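Local structure of UV damage endonuclease (Sulfolobus acidocaldarius, 3TC3) at residues Leu128-Arg132 with Glu133-Arg137; Ser139-Glu142 with Leu143-His146; Glu271-Arg274 with Arg275-Glu279; Glu293-Ala296 with Leu297-Val300; Ser238-Arg241 with Arg242-Asp246. The protein is a UV damage endonuclease with a manganese-binding TIM barrel that probably cleaves DNA at lesions as a step in excision repair. One frame throughout, in Å; residues are numbered along the deposited sequence. Where two conformers were deposited one is given.

Interaction 1: Leu128-Arg132 with Glu133-Arg137; sequences LNSVR and EEVVR
This is the N-terminal cap of helix 133-153, where R132 at the N-cap position meets E134, V135 and V136 of the first turn. The carbonyl of R132 starts the helix. V136 N donates to R132 O at 3.1 Å, in a nearly straight bond of 163°. V135 N also turns to R132 O, but that bond is weak. The R132 side chain runs beside that of E134, both pointing the same way. R132 NE donates to E134 OE2 at 2.9 Å, a salt bridge that meets the carboxylate on its syn side. The guanidinium and carboxylate planes are 88° apart, and only NE bonds, to one oxygen at the guanidinium edge. E134 can fold back in this way because its CG sits between the backbone N and carbonyl carbon (chi1 81°) and its chain bends again at chi2. V135 CG2 packs on R132 CB at 3.7 Å. S130 OG lies 3.4 Å from V135 CB. S130 OG also accepts from R132 N at 3.0 Å, which ties the loop just before the helix. V136 CG2 sits 3.4 Å from S130 O. A water accepts from E133 N at 2.8 Å, at the start of the helix. L128 and V136 also touch helix 170-181. An ST turn leading into an N-cap, at a helix start on the barrel surface, is what this arrangement represents.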
loop_
_atom_site.group_PDB
_atom_site.type_symbol
_atom_site.label_atom_id
_atom_site.label_comp_id
_atom_site.label_asym_id
_atom_site.label_seq_id
_atom_site.Cartn_x
_atom_site.Cartn_y
_atom_site.Cartn_z
ATOM N N LEU A 128 -0.791 -12.515 8.554
ATOM C CA LEU A 128 0.014 -13.623 7.980
ATOM C C LEU A 128 0.572 -14.457 9.128
ATOM O O LEU A 128 0.826 -15.650 8.916
ATOM C CB LEU A 128 1.143 -13.025 7.096
ATOM C CG LEU A 128 2.058 -14.174 6.556
ATOM C CD1 LEU A 128 1.299 -15.101 5.573
ATOM C CD2 LEU A 128 3.112 -13.429 5.767
ATOM N N ASN A 129 0.741 -13.835 10.313
ATOM C CA ASN A 129 1.329 -14.565 11.449
ATOM C C ASN A 129 0.266 -14.985 12.451
ATOM O O ASN A 129 0.528 -15.235 13.667
ATOM C CB ASN A 129 2.353 -13.679 12.153
ATOM C CG ASN A 129 1.705 -12.576 12.950
ATOM O OD1 ASN A 129 0.528 -12.249 12.767
ATOM N ND2 ASN A 129 2.445 -12.088 13.975
ATOM N N SER A 130 -0.987 -15.102 12.040
ATOM C CA SER A 130 -2.003 -15.598 12.999
ATOM C C SER A 130 -1.695 -16.973 13.568
ATOM O O SER A 130 -1.108 -17.809 12.889
ATOM C CB SER A 130 -3.361 -15.763 12.241
ATOM O OG SER A 130 -4.408 -16.124 13.174
ATOM N N VAL A 131 -2.103 -17.199 14.802
ATOM C CA VAL A 131 -2.022 -18.570 15.346
ATOM C C VAL A 131 -3.127 -19.499 14.830
ATOM O O VAL A 131 -3.072 -20.722 15.028
ATOM C CB VAL A 131 -2.054 -18.569 16.908
ATOM C CG1 VAL A 131 -0.929 -17.730 17.539
ATOM C CG2 VAL A 131 -3.367 -18.063 17.451
ATOM N N ARG A 132 -4.106 -18.942 14.123
ATOM C CA ARG A 132 -5.241 -19.704 13.650
ATOM C C ARG A 132 -5.004 -20.099 12.211
ATOM O O ARG A 132 -4.910 -19.223 11.294
ATOM C CB ARG A 132 -6.488 -18.860 13.738
ATOM C CG ARG A 132 -6.741 -18.417 15.122
ATOM C CD ARG A 132 -8.064 -17.646 15.292
ATOM N NE ARG A 132 -9.262 -18.479 15.155
ATOM C CZ ARG A 132 -9.919 -19.019 16.191
ATOM N NH1 ARG A 132 -9.443 -18.854 17.446
ATOM N NH2 ARG A 132 -11.033 -19.728 16.002
ATOM N N GLU A 133 -4.957 -21.411 11.967
ATOM C CA GLU A 133 -4.651 -21.874 10.606
ATOM C C GLU A 133 -5.612 -21.329 9.551
ATOM O O GLU A 133 -5.187 -21.047 8.426
ATOM C CB GLU A 133 -4.705 -23.397 10.585
ATOM C CG GLU A 133 -4.249 -23.999 9.266
ATOM C CD GLU A 133 -4.084 -25.517 9.417
ATOM O OE1 GLU A 133 -4.757 -26.087 10.329
ATOM O OE2 GLU A 133 -3.265 -26.125 8.664
ATOM N N GLU A 134 -6.897 -21.221 9.874
ATOM C CA GLU A 134 -7.843 -20.796 8.866
ATOM C C GLU A 134 -7.621 -19.308 8.566
ATOM O O GLU A 134 -7.965 -18.842 7.478
ATOM C CB GLU A 134 -9.255 -21.068 9.380
ATOM C CG GLU A 134 -9.887 -20.138 10.308
ATOM C CD GLU A 134 -9.494 -20.306 11.802
ATOM O OE1 GLU A 134 -8.730 -21.296 12.150
ATOM O OE2 GLU A 134 -10.054 -19.391 12.572
ATOM N N VAL A 135 -7.122 -18.533 9.539
ATOM C CA VAL A 135 -6.893 -17.081 9.310
ATOM C C VAL A 135 -5.655 -16.907 8.414
ATOM O O VAL A 135 -5.654 -16.066 7.508
ATOM C CB VAL A 135 -6.703 -16.313 10.638
ATOM C CG1 VAL A 135 -6.281 -14.828 10.359
ATOM C CG2 VAL A 135 -7.993 -16.349 11.479
ATOM N N VAL A 136 -4.636 -17.749 8.626
ATOM C CA VAL A 136 -3.430 -17.765 7.766
ATOM C C VAL A 136 -3.882 -18.112 6.327
ATOM O O VAL A 136 -3.509 -17.412 5.349
ATOM C CB VAL A 136 -2.387 -18.758 8.268
ATOM C CG1 VAL A 136 -1.191 -18.731 7.263
ATOM C CG2 VAL A 136 -1.884 -18.290 9.657
ATOM N N ARG A 137 -4.698 -19.158 6.202
ATOM C CA ARG A 137 -5.165 -19.559 4.920
ATOM C C ARG A 137 -5.928 -18.430 4.197
ATOM O O ARG A 137 -5.720 -18.178 2.992
ATOM C CB ARG A 137 -6.103 -20.804 5.043
ATOM C CG ARG A 137 -6.455 -21.501 3.757
ATOM C CD ARG A 137 -6.444 -23.058 4.064
ATOM N NE ARG A 137 -7.294 -23.419 5.207
ATOM C CZ ARG A 137 -6.897 -23.955 6.360
ATOM N NH1 ARG A 137 -5.613 -24.212 6.581
ATOM N NH2 ARG A 137 -7.804 -24.222 7.298
HETATM O O HOH W 1 -5.190 -23.291 14.089
#

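Interaction 2: Ser139-Glu142 with Leu143-His146; sequences SIME and LKYH
H146 carries its ring back along helix 133-153 with CG anti to its own carbonyl carbon (chi1 -75°), and E142 sends CG anti to its backbone N (chi1 -175°) before bending at chi2. The two side chains therefore meet one turn apart. H146 ND1 donates to E142 O at 2.8 Å, with the oxygen close to the imidazole plane. The donor stands well above the carbonyl plane, not on a lone pair. H146 N reaches E142 O from the opposite face, at 3.2 Å. E142 O is thus held by two donors of one residue, a backbone bond and a side-chain bond. The E142 carboxylate comes up to the same ring: E142 OE2 lies 3.1 Å from H146 CE1, and the carboxylate and ring planes are 72° apart. E142 also lies alongside Y145, where E142 OE1 approaches Y145 CD2 at the ring edge at 3.7 Å. On another side of the helix M141 CE rests on K144 CD at 3.9 Å. Polar partners from outside complete the set. S88 binds E142 OE1, S81 binds H146 NE2 and Y145 OH, and D148 pairs with K144 NZ. L143 and H146 pack on strand 158-162, within the beta-alpha-beta unit. With ND1 donating to a carbonyl and NE2 bonded to S81, the imidazole is fixed in rotation, and the nearby carboxylate would be expected to polarise its CE1-H.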
loop_
_atom_site.group_PDB
_atom_site.type_symbol
_atom_site.label_atom_id
_atom_site.label_comp_id
_atom_site.label_asym_id
_atom_site.label_seq_id
_atom_site.Cartn_x
_atom_site.Cartn_y
_atom_site.Cartn_z
ATOM N N SER A 139 -5.821 -15.313 4.759
ATOM C CA SER A 139 -4.912 -14.181 4.521
ATOM C C SER A 139 -4.068 -14.424 3.249
ATOM O O SER A 139 -3.867 -13.506 2.458
ATOM C CB SER A 139 -3.955 -14.015 5.717
ATOM O OG SER A 139 -4.763 -13.659 6.856
ATOM N N ILE A 140 -3.559 -15.665 3.074
ATOM C CA ILE A 140 -2.791 -16.004 1.860
ATOM C C ILE A 140 -3.664 -15.910 0.618
ATOM O O ILE A 140 -3.236 -15.424 -0.371
ATOM C CB ILE A 140 -2.155 -17.380 2.068
ATOM C CG1 ILE A 140 -1.066 -17.213 3.130
ATOM C CG2 ILE A 140 -1.495 -17.822 0.693
ATOM C CD1 ILE A 140 -0.307 -18.592 3.554
ATOM N N MET A 141 -4.926 -16.339 0.707
ATOM C CA MET A 141 -5.898 -16.152 -0.402
ATOM C C MET A 141 -6.019 -14.687 -0.792
ATOM O O MET A 141 -6.033 -14.377 -2.027
ATOM C CB MET A 141 -7.285 -16.798 -0.139
ATOM C CG MET A 141 -7.160 -18.283 -0.077
ATOM S SD MET A 141 -6.503 -19.164 -1.580
ATOM C CE MET A 141 -4.573 -19.102 -1.582
ATOM N N GLU A 142 -6.104 -13.797 0.219
ATOM C CA GLU A 142 -6.211 -12.364 -0.117
ATOM C C GLU A 142 -4.907 -11.870 -0.781
ATOM O O GLU A 142 -4.934 -11.097 -1.739
ATOM C CB GLU A 142 -6.594 -11.635 1.158
ATOM C CG GLU A 142 -6.861 -10.143 0.957
ATOM C CD GLU A 142 -7.988 -9.740 0.021
ATOM O OE1 GLU A 142 -8.746 -10.563 -0.542
ATOM O OE2 GLU A 142 -8.150 -8.517 -0.095
ATOM N N LEU A 143 -3.777 -12.313 -0.223
ATOM C CA LEU A 143 -2.463 -11.962 -0.837
ATOM C C LEU A 143 -2.315 -12.497 -2.258
ATOM O O LEU A 143 -1.818 -11.734 -3.139
ATOM C CB LEU A 143 -1.309 -12.476 0.069
ATOM C CG LEU A 143 -1.166 -11.691 1.357
ATOM C CD1 LEU A 143 -0.201 -12.478 2.277
ATOM C CD2 LEU A 143 -0.781 -10.229 1.169
ATOM N N LYS A 144 -2.819 -13.717 -2.503
ATOM C CA LYS A 144 -2.768 -14.298 -3.857
ATOM C C LYS A 144 -3.602 -13.465 -4.841
ATOM O O LYS A 144 -3.155 -13.171 -5.950
ATOM C CB LYS A 144 -3.352 -15.709 -3.778
ATOM C CG LYS A 144 -3.471 -16.259 -5.163
ATOM C CD LYS A 144 -4.037 -17.675 -5.144
ATOM C CE LYS A 144 -3.953 -18.285 -6.583
ATOM N NZ LYS A 144 -4.836 -17.555 -7.509
ATOM N N TYR A 145 -4.778 -12.940 -4.406
ATOM C CA TYR A 145 -5.515 -12.045 -5.303
ATOM C C TYR A 145 -4.737 -10.765 -5.640
ATOM O O TYR A 145 -4.764 -10.314 -6.796
ATOM C CB TYR A 145 -6.894 -11.676 -4.625
ATOM C CG TYR A 145 -7.454 -10.305 -4.982
ATOM C CD1 TYR A 145 -7.646 -9.902 -6.310
ATOM C CD2 TYR A 145 -7.767 -9.379 -3.933
ATOM C CE1 TYR A 145 -8.101 -8.599 -6.642
ATOM C CE2 TYR A 145 -8.270 -8.144 -4.257
ATOM C CZ TYR A 145 -8.429 -7.767 -5.615
ATOM O OH TYR A 145 -8.848 -6.518 -5.959
ATOM N N HIS A 146 -4.052 -10.212 -4.646
ATOM C CA HIS A 146 -3.269 -9.005 -4.933
ATOM C C HIS A 146 -2.151 -9.258 -5.929
ATOM O O HIS A 146 -1.970 -8.476 -6.834
ATOM C CB HIS A 146 -2.707 -8.426 -3.610
ATOM C CG HIS A 146 -3.779 -7.710 -2.771
ATOM N ND1 HIS A 146 -4.831 -8.368 -2.148
ATOM C CD2 HIS A 146 -3.990 -6.342 -2.576
ATOM C CE1 HIS A 146 -5.637 -7.415 -1.551
ATOM N NE2 HIS A 146 -5.110 -6.214 -1.799
#

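Interaction 3: Glu271-Arg274 with Arg275-Glu279; sequences ENFR and RFVNE
R275 reaches back along helix 270-279 to N272 and E271. R275 CB lies 3.6 Å from both E271 O and N272 O. CG and NE each stay 4.0 Å from E271 O. The chain bends at chi3 (-95°), which brings the guanidinium over E271 O, with that oxygen above the centre of one face. At the tip R275 NH1 and NH2 both donate to N272 OD1, at 2.9 and 2.8 Å. The grip is end-on, two nitrogens to one atom, and they come from opposite faces of the amide plane. Neither bond is straight (135° and 137°), because two N-H groups converge on one oxygen. N272 ND2 is bonded to E254. On the buried side V277 CG1 sits over one face of the F273 ring, 3.9 Å from its centroid, a CH-pi contact; its nearest ring atom is CZ. F273 and F276 both make edge-to-face contacts with Y252. A water accepts from R274 NH1. R274 also forms salt bridges with E270 and E305. Polar i to i+3 pairing outside and aromatic packing inside are typical of an amphipathic helix in a TIM-barrel beta-alpha-beta unit, here between strands 249-252 and 283-287.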
loop_
_atom_site.group_PDB
_atom_site.type_symbol
_atom_site.label_atom_id
_atom_site.label_comp_id
_atom_site.label_asym_id
_atom_site.label_seq_id
_atom_site.Cartn_x
_atom_site.Cartn_y
_atom_site.Cartn_z
ATOM N N GLU A 271 3.312 23.137 6.288
ATOM C CA GLU A 271 4.570 23.359 7.004
ATOM C C GLU A 271 5.123 22.039 7.591
ATOM O O GLU A 271 6.342 21.846 7.647
ATOM C CB GLU A 271 4.357 24.434 8.110
ATOM C CG GLU A 271 3.354 25.619 7.711
ATOM C CD GLU A 271 3.811 26.335 6.496
ATOM O OE1 GLU A 271 5.053 26.475 6.415
ATOM O OE2 GLU A 271 2.979 26.735 5.613
ATOM N N ASN A 272 4.246 21.154 8.085
ATOM C CA ASN A 272 4.683 19.831 8.573
ATOM C C ASN A 272 5.319 19.054 7.422
ATOM O O ASN A 272 6.339 18.395 7.596
ATOM C CB ASN A 272 3.528 19.044 9.214
ATOM C CG ASN A 272 3.118 19.607 10.543
ATOM O OD1 ASN A 272 3.909 20.240 11.228
ATOM N ND2 ASN A 272 1.900 19.384 10.917
ATOM N N PHE A 273 4.674 19.105 6.256
ATOM C CA PHE A 273 5.202 18.355 5.119
ATOM C C PHE A 273 6.543 18.890 4.679
ATOM O O PHE A 273 7.461 18.097 4.393
ATOM C CB PHE A 273 4.138 18.345 3.961
ATOM C CG PHE A 273 4.570 17.519 2.793
ATOM C CD1 PHE A 273 4.604 16.132 2.890
ATOM C CD2 PHE A 273 5.005 18.146 1.619
ATOM C CE1 PHE A 273 5.061 15.360 1.764
ATOM C CE2 PHE A 273 5.422 17.397 0.516
ATOM C CZ PHE A 273 5.443 15.995 0.581
ATOM N N ARG A 274 6.619 20.224 4.623
ATOM C CA ARG A 274 7.934 20.842 4.294
ATOM C C ARG A 274 9.007 20.410 5.301
ATOM O O ARG A 274 10.157 20.112 4.908
ATOM C CB ARG A 274 7.800 22.366 4.270
ATOM C CG ARG A 274 7.100 22.852 3.034
ATOM C CD ARG A 274 6.801 24.361 3.176
ATOM N NE ARG A 274 6.242 24.888 1.958
ATOM C CZ ARG A 274 6.962 25.307 0.936
ATOM N NH1 ARG A 274 8.294 25.226 0.962
ATOM N NH2 ARG A 274 6.303 25.747 -0.138
ATOM N N ARG A 275 8.707 20.351 6.584
ATOM C CA ARG A 275 9.727 19.961 7.559
ATOM C C ARG A 275 10.161 18.522 7.342
ATOM O O ARG A 275 11.372 18.171 7.441
ATOM C CB ARG A 275 9.212 20.115 8.964
ATOM C CG ARG A 275 9.709 21.393 9.679
ATOM C CD ARG A 275 9.306 21.362 11.162
ATOM N NE ARG A 275 8.062 22.105 11.273
ATOM C CZ ARG A 275 6.877 21.567 11.491
ATOM N NH1 ARG A 275 6.775 20.238 11.649
ATOM N NH2 ARG A 275 5.789 22.355 11.535
ATOM N N PHE A 276 9.210 17.661 6.968
ATOM C CA PHE A 276 9.542 16.304 6.663
ATOM C C PHE A 276 10.435 16.169 5.421
ATOM O O PHE A 276 11.426 15.416 5.422
ATOM C CB PHE A 276 8.196 15.545 6.438
ATOM C CG PHE A 276 8.394 14.093 6.230
ATOM C CD1 PHE A 276 8.572 13.257 7.358
ATOM C CD2 PHE A 276 8.384 13.551 4.971
ATOM C CE1 PHE A 276 8.730 11.918 7.242
ATOM C CE2 PHE A 276 8.581 12.089 4.825
ATOM C CZ PHE A 276 8.832 11.328 5.970
ATOM N N VAL A 277 10.048 16.797 4.341
ATOM C CA VAL A 277 10.789 16.547 3.095
ATOM C C VAL A 277 12.193 17.197 3.183
ATOM O O VAL A 277 13.056 16.790 2.415
ATOM C CB VAL A 277 10.101 17.057 1.836
ATOM C CG1 VAL A 277 8.828 16.243 1.525
ATOM C CG2 VAL A 277 9.800 18.461 1.925
ATOM N N ASN A 278 12.329 18.250 3.994
ATOM C CA ASN A 278 13.626 18.942 3.982
ATOM C C ASN A 278 14.679 18.001 4.584
ATOM O O ASN A 278 15.879 18.234 4.387
ATOM C CB ASN A 278 13.565 20.393 4.586
ATOM C CG ASN A 278 13.054 21.447 3.569
ATOM O OD1 ASN A 278 13.690 21.671 2.541
ATOM N ND2 ASN A 278 11.885 22.075 3.847
ATOM N N GLU A 279 14.240 16.948 5.253
ATOM C CA GLU A 279 15.067 15.928 5.898
ATOM C C GLU A 279 15.415 14.743 4.976
ATOM O O GLU A 279 16.394 14.041 5.180
ATOM C CB GLU A 279 14.333 15.394 7.147
ATOM C CG GLU A 279 14.078 16.413 8.226
ATOM C CD GLU A 279 15.372 16.888 8.857
ATOM O OE1 GLU A 279 16.229 16.025 9.127
ATOM O OE2 GLU A 279 15.544 18.113 9.047
HETATM O O HOH W 2 10.540 24.545 2.846
#

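Interaction 4: Glu293-Ala296 with Leu297-Val300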
loop_
_atom_site.group_PDB
_atom_site.type_symbol
_atom_site.label_atom_id
_atom_site.label_comp_id
_atom_site.label_asym_id
_atom_site.label_seq_id
_atom_site.Cartn_x
_atom_site.Cartn_y
_atom_site.Cartn_z
ATOM N N GLU A 293 -6.297 13.095 -3.347
ATOM C CA GLU A 293 -5.589 13.845 -4.415
ATOM C C GLU A 293 -5.397 15.352 -4.066
ATOM O O GLU A 293 -4.482 15.948 -4.585
ATOM C CB GLU A 293 -6.316 13.751 -5.801
ATOM C CG GLU A 293 -7.640 14.551 -5.842
ATOM C CD GLU A 293 -8.822 13.952 -5.039
ATOM O OE1 GLU A 293 -8.810 12.785 -4.518
ATOM O OE2 GLU A 293 -9.852 14.664 -4.964
ATOM N N ILE A 294 -6.260 15.907 -3.208
ATOM C CA ILE A 294 -6.135 17.344 -2.865
ATOM C C ILE A 294 -4.790 17.549 -2.075
ATOM O O ILE A 294 -4.014 18.477 -2.370
ATOM C CB ILE A 294 -7.347 17.794 -2.088
ATOM C CG1 ILE A 294 -8.656 17.671 -2.944
ATOM C CG2 ILE A 294 -7.085 19.285 -1.495
ATOM C CD1 ILE A 294 -9.025 18.801 -3.787
ATOM N N SER A 295 -4.456 16.634 -1.138
ATOM C CA SER A 295 -3.179 16.677 -0.527
ATOM C C SER A 295 -2.049 16.337 -1.489
ATOM O O SER A 295 -0.944 16.889 -1.322
ATOM C CB SER A 295 -3.095 15.772 0.733
ATOM O OG SER A 295 -3.694 16.459 1.821
ATOM N N ALA A 296 -2.268 15.423 -2.457
ATOM C CA ALA A 296 -1.214 15.108 -3.397
ATOM C C ALA A 296 -0.871 16.341 -4.229
ATOM O O ALA A 296 0.323 16.579 -4.483
ATOM C CB ALA A 296 -1.655 13.991 -4.307
ATOM N N LEU A 297 -1.886 17.145 -4.548
ATOM C CA LEU A 297 -1.605 18.417 -5.252
ATOM C C LEU A 297 -0.809 19.371 -4.423
ATOM O O LEU A 297 0.098 19.998 -4.975
ATOM C CB LEU A 297 -2.881 19.091 -5.754
ATOM C CG LEU A 297 -3.585 18.229 -6.823
ATOM C CD1 LEU A 297 -4.932 18.836 -7.116
ATOM C CD2 LEU A 297 -2.736 18.078 -8.091
ATOM N N LYS A 298 -1.082 19.441 -3.105
ATOM C CA LYS A 298 -0.340 20.363 -2.221
ATOM C C LYS A 298 1.091 19.822 -2.183
ATOM O O LYS A 298 2.074 20.603 -2.272
ATOM C CB LYS A 298 -0.957 20.329 -0.827
ATOM C CG LYS A 298 -2.418 20.892 -0.566
ATOM C CD LYS A 298 -2.805 20.528 0.975
ATOM C CE LYS A 298 -3.967 21.272 1.550
ATOM N NZ LYS A 298 -3.856 20.956 3.027
ATOM N N ALA A 299 1.277 18.476 -2.089
ATOM C CA ALA A 299 2.645 18.005 -1.985
ATOM C C ALA A 299 3.482 18.205 -3.279
ATOM O O ALA A 299 4.672 18.501 -3.195
ATOM C CB ALA A 299 2.610 16.493 -1.577
ATOM N N VAL A 300 2.837 18.044 -4.460
ATOM C CA VAL A 300 3.546 18.251 -5.726
ATOM C C VAL A 300 4.024 19.736 -5.755
ATOM O O VAL A 300 5.189 19.965 -6.135
ATOM C CB VAL A 300 2.558 17.962 -6.865
ATOM C CG1 VAL A 300 3.090 18.535 -8.197
ATOM C CG2 VAL A 300 2.424 16.519 -7.070
#
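A296, S295 and A299 make the close side of this helical turn, while the exposed I294 and the partly exposed L297 make its solvent side. On the close side V300 N donates to A296 O at 2.9 Å, and V300 CG2 lies 3.3 Å from A296 O. V300 puts that methyl there because CG2 stands beside its own backbone N, anti to the carbonyl carbon, and CG1 takes the place anti to N (chi1 164°). A299 N donates to S295 O at 2.8 Å. A299 CB lies 3.6 Å from S295 O. A296 and A299 both touch V24 of strand 22-27, and S295 and A299 touch L287 of strand 283-287. S295 OG has its own partners in D291, T267 and I268, and E293 binds S32 and Y31 through its carboxylate. Helix 293-305 thus packs its small residues on the first and last strands of the TIM barrel, where the parallel sheet closes. The backbone bond of K298 N to I294 O is longer, at 3.2 Å. K298 CG runs over I294 O at 3.4 Å. The chain continues extended past S295, with K298 CD 4.3 Å from S295 OG, and its NZ bonds to T267 and I268. On the solvent side L297 CG lies 3.3 Å from E293 O, and the L297 side chain leans on W68 of helix 48-71. The I294 side chain makes no close contact with 297-300.

Interaction 5: Ser238-Arg241 with Arg242-Asp246; sequences SLVR and RTWKD
This is a local contact at the C-terminal end of helix 233-241, where V240 and R241 meet T243 and W244 as the chain turns toward strand 249-252. V240 O takes two bonds from T243. T243 OG1 donates to V240 O at 2.7 Å, in the carbonyl plane on a lone pair. T243 N donates to V240 O at 2.9 Å, from above that plane. The hydroxyl gets there because OG1 stands between the backbone N and the carbonyl carbon (chi1 70°). T243 OG1 is also bonded to V217 N. W244 N donates to R241 O at 3.1 Å, closing a type I beta turn from R241 to W244. The indole edge faces V240 O, with W244 CD1 at 3.2 Å from it, and V240 CG1 lies 4.0 Å from W244 NE1. W244 NE1 bonds to V217 O. R242 runs alongside L239, with R242 NH2 3.9 Å from L239 CD2. This is one of the alpha-to-beta connections of the TIM barrel, here made with a type I beta turn.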
loop_
_atom_site.group_PDB
_atom_site.type_symbol
_atom_site.label_atom_id
_atom_site.label_comp_id
_atom_site.label_asym_id
_atom_site.label_seq_id
_atom_site.Cartn_x
_atom_site.Cartn_y
_atom_site.Cartn_z
ATOM N N SER A 238 17.361 5.901 7.286
ATOM C CA SER A 238 18.566 5.381 6.753
ATOM C C SER A 238 18.570 3.864 6.937
ATOM O O SER A 238 19.044 3.137 6.087
ATOM C CB SER A 238 19.729 5.962 7.516
ATOM O OG SER A 238 20.879 5.246 7.181
ATOM N N LEU A 239 18.109 3.423 8.109
ATOM C CA LEU A 239 18.027 1.982 8.414
ATOM C C LEU A 239 17.081 1.271 7.411
ATOM O O LEU A 239 17.456 0.234 6.814
ATOM C CB LEU A 239 17.547 1.773 9.842
ATOM C CG LEU A 239 18.625 2.027 10.934
ATOM C CD1 LEU A 239 17.889 2.065 12.242
ATOM C CD2 LEU A 239 19.628 0.909 11.021
ATOM N N VAL A 240 15.895 1.831 7.239
ATOM C CA VAL A 240 14.947 1.205 6.355
ATOM C C VAL A 240 15.380 1.234 4.888
ATOM O O VAL A 240 15.158 0.249 4.119
ATOM C CB VAL A 240 13.563 1.896 6.604
ATOM C CG1 VAL A 240 12.786 1.875 5.350
ATOM C CG2 VAL A 240 12.912 1.410 7.859
ATOM N N ARG A 241 16.110 2.319 4.457
ATOM C CA ARG A 241 16.650 2.335 3.056
ATOM C C ARG A 241 17.469 1.105 2.627
ATOM O O ARG A 241 17.383 0.645 1.485
ATOM C CB ARG A 241 17.476 3.642 2.795
ATOM C CG ARG A 241 17.983 3.850 1.399
ATOM C CD ARG A 241 18.892 5.141 1.362
ATOM N NE ARG A 241 18.094 6.329 1.713
ATOM C CZ ARG A 241 17.191 6.937 0.926
ATOM N NH1 ARG A 241 16.877 6.457 -0.288
ATOM N NH2 ARG A 241 16.558 7.992 1.420
ATOM N N ARG A 242 18.280 0.590 3.537
ATOM C CA ARG A 242 19.146 -0.552 3.267
ATOM C C ARG A 242 18.331 -1.864 3.045
ATOM O O ARG A 242 18.879 -2.857 2.584
ATOM C CB ARG A 242 20.153 -0.657 4.405
ATOM C CG ARG A 242 20.865 0.663 4.522
ATOM C CD ARG A 242 22.180 0.559 5.303
ATOM N NE ARG A 242 22.139 -0.365 6.448
ATOM C CZ ARG A 242 22.214 0.007 7.734
ATOM N NH1 ARG A 242 22.347 1.295 8.070
ATOM N NH2 ARG A 242 22.145 -0.920 8.691
ATOM N N THR A 243 17.023 -1.858 3.362
ATOM C CA THR A 243 16.198 -3.035 3.134
ATOM C C THR A 243 15.586 -3.071 1.763
ATOM O O THR A 243 14.981 -4.065 1.422
ATOM C CB THR A 243 15.093 -3.224 4.164
ATOM O OG1 THR A 243 14.100 -2.200 3.975
ATOM C CG2 THR A 243 15.660 -3.079 5.619
ATOM N N TRP A 244 15.822 -2.013 0.968
ATOM C CA TRP A 244 15.273 -1.962 -0.409
ATOM C C TRP A 244 16.368 -2.158 -1.408
ATOM O O TRP A 244 17.428 -1.565 -1.278
ATOM C CB TRP A 244 14.576 -0.616 -0.671
ATOM C CG TRP A 244 13.364 -0.455 0.152
ATOM C CD1 TRP A 244 13.321 -0.080 1.476
ATOM C CD2 TRP A 244 11.993 -0.487 -0.306
ATOM N NE1 TRP A 244 11.977 0.026 1.906
ATOM C CE2 TRP A 244 11.155 -0.204 0.878
ATOM C CE3 TRP A 244 11.372 -0.790 -1.498
ATOM C CZ2 TRP A 244 9.756 -0.248 0.846
ATOM C CZ3 TRP A 244 9.960 -0.778 -1.525
ATOM C CH2 TRP A 244 9.188 -0.528 -0.372
ATOM N N LYS A 245 16.039 -2.819 -2.491
ATOM C CA LYS A 245 17.046 -2.885 -3.566
ATOM C C LYS A 245 16.881 -1.659 -4.478
ATOM O O LYS A 245 17.843 -1.152 -5.048
ATOM C CB LYS A 245 16.948 -4.228 -4.311
ATOM C CG LYS A 245 17.882 -5.248 -3.631
ATOM C CD LYS A 245 17.721 -6.659 -4.151
ATOM C CE LYS A 245 18.356 -7.642 -3.159
ATOM N NZ LYS A 245 17.339 -7.889 -2.080
ATOM N N ASP A 246 15.635 -1.157 -4.546
ATOM C CA ASP A 246 15.305 0.021 -5.366
ATOM C C ASP A 246 14.970 1.222 -4.439
ATOM O O ASP A 246 15.301 1.215 -3.258
ATOM C CB ASP A 246 14.158 -0.307 -6.366
ATOM C CG ASP A 246 12.991 -1.053 -5.723
ATOM O OD1 ASP A 246 12.993 -1.238 -4.491
ATOM O OD2 ASP A 246 12.049 -1.486 -6.434
#

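How the interactions relate
Interactions 1 and 2 share helix 133-153, with centres 12 Å apart. They touch where L128 CD1 meets I140 CG1 at 4.0 Å. Interactions 3 and 4 lie on the opposite side of the chain's centre from them. They join helix 270-279 to helix 293-305 through F273 CZ and A299 CB, 3.6 Å apart. Interaction 5 comes within about 7 Å of interaction 3 at the nearest atoms, without touching. The manganese ion is bound by E195, D220, D251 and E288. The side chains of F276 in interaction 3 and W244 in interaction 5 each lie about 11 Å from it. Interaction 1 is away from the metal site.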